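Local coordinates for thioredoxin-like protein (Bacteroides caccae ATCC 43185, PDB 4YOD) that probably acts as a thiol-disulfide oxidoreductase, joining a helical domain of unknown function to a thioredoxin-fold domain, at residues N41-F44 against A45-N48. Numbering follows the deposited sequence.
Sequences NVNF and ADTN
Between Asn43 and Asp46 the chain reverses in a type I beta turn, closed by a hydrogen bond from Asp46 N to Asn43 O of 3.2 Å. The donor stands 59° out of the plane of that carbonyl. The side chain of Asn43 adds a second ring of the same size, ten atoms counting the hydrogen: its CG lies anti to the backbone N (chi1 177°), which swings the amide forward over the turn and brings OD1 within 3.0 Å of Ala45 N. This hydrogen bond reaches the oxygen from above the amide plane, and the methyl of Ala45 rests against OD1 at 3.4 Å.

On the other branch of the amide, Asn43 ND2 packs against Asp46 CB at 3.8 Å. The two side chains cross at about a right angle, with amide and carboxylate planes 39° apart. Asp46 OD1 turns to the next residue and accepts a hydrogen bond from Thr47 N, 2.9 Å long, on the anti side of the carboxylate. An alanine at Asp46 would keep the CB contact but would probably leave Thr47 N without this acceptor, so that the peptide beyond the turn could shift more easily.

The buried Phe44 ring points inward; Val42 CG1 lies 3.6 Å above the plane of one face, displaced toward the rim, and the ring meets Thr86 and Val88, while Arg85 bonds to Val42 O. The whole is an Asx turn superposed on a type I beta turn, forming part of the surface connection between helices 27-37 and 53-66 of the helical N-terminal region.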
loop_
_atom_site.group_PDB
_atom_site.type_symbol
_atom_site.label_atom_id
_atom_site.label_comp_id
_atom_site.label_asym_id
_atom_site.label_seq_id
_atom_site.Cartn_x
_atom_site.Cartn_y
_atom_site.Cartn_z
ATOM N N ASN A 41 15.652 -22.338 10.430
ATOM C CA ASN A 41 15.814 -22.950 11.755
ATOM C C ASN A 41 14.552 -22.872 12.608
ATOM O O ASN A 41 14.599 -23.125 13.810
ATOM C CB ASN A 41 16.999 -22.317 12.479
ATOM C CG ASN A 41 18.296 -22.594 11.773
ATOM O OD1 ASN A 41 18.410 -23.512 10.950
ATOM N ND2 ASN A 41 19.291 -21.800 12.051
ATOM N N VAL A 42 13.423 -22.610 11.969
ATOM C CA VAL A 42 12.126 -22.501 12.633
ATOM C C VAL A 42 11.273 -23.753 12.321
ATOM O O VAL A 42 11.274 -24.242 11.193
ATOM C CB VAL A 42 11.437 -21.172 12.201
ATOM C CG1 VAL A 42 9.977 -21.100 12.648
ATOM C CG2 VAL A 42 12.217 -19.963 12.738
ATOM N N ASN A 43 10.567 -24.267 13.346
ATOM C CA ASN A 43 9.634 -25.390 13.248
ATOM C C ASN A 43 8.245 -24.796 13.263
ATOM O O ASN A 43 7.770 -24.402 14.338
ATOM C CB ASN A 43 9.837 -26.384 14.431
ATOM C CG ASN A 43 8.857 -27.553 14.433
ATOM O OD1 ASN A 43 8.048 -27.730 13.512
ATOM N ND2 ASN A 43 8.926 -28.396 15.460
ATOM N N PHE A 44 7.593 -24.692 12.080
ATOM C CA PHE A 44 6.258 -24.101 12.010
ATOM C C PHE A 44 5.135 -25.023 12.561
ATOM O O PHE A 44 3.991 -24.589 12.652
ATOM C CB PHE A 44 5.934 -23.640 10.598
ATOM C CG PHE A 44 6.670 -22.384 10.202
ATOM C CD1 PHE A 44 6.532 -21.210 10.945
ATOM C CD2 PHE A 44 7.488 -22.364 9.078
ATOM C CE1 PHE A 44 7.187 -20.037 10.559
ATOM C CE2 PHE A 44 8.136 -21.186 8.688
ATOM C CZ PHE A 44 7.985 -20.030 9.434
ATOM N N ALA A 45 5.467 -26.233 12.980
ATOM C CA ALA A 45 4.513 -27.152 13.610
ATOM C C ALA A 45 4.629 -27.084 15.153
ATOM O O ALA A 45 3.905 -27.800 15.851
ATOM C CB ALA A 45 4.760 -28.563 13.117
ATOM N N ASP A 46 5.523 -26.205 15.677
ATOM C CA ASP A 46 5.821 -26.017 17.103
ATOM C C ASP A 46 4.846 -25.030 17.827
ATOM O O ASP A 46 3.984 -24.415 17.197
ATOM C CB ASP A 46 7.274 -25.520 17.251
ATOM C CG ASP A 46 8.053 -25.997 18.463
ATOM O OD1 ASP A 46 7.418 -26.500 19.423
ATOM O OD2 ASP A 46 9.297 -25.837 18.471
ATOM N N THR A 47 5.029 -24.872 19.162
ATOM C CA THR A 47 4.200 -24.040 20.050
ATOM C C THR A 47 4.810 -22.621 20.278
ATOM O O THR A 47 4.441 -21.955 21.253
ATOM C CB THR A 47 3.959 -24.814 21.395
ATOM O OG1 THR A 47 3.039 -24.099 22.226
ATOM C CG2 THR A 47 5.252 -25.116 22.182
ATOM N N ASN A 48 5.700 -22.150 19.358
ATOM C CA ASN A 48 6.372 -20.845 19.438
ATOM C C ASN A 48 5.412 -19.656 19.172
ATOM O O ASN A 48 5.840 -18.501 19.209
ATOM C CB ASN A 48 7.599 -20.783 18.491
ATOM C CG ASN A 48 7.338 -20.898 16.999
ATOM O OD1 ASN A 48 6.653 -20.078 16.387
ATOM N ND2 ASN A 48 8.006 -21.840 16.353
#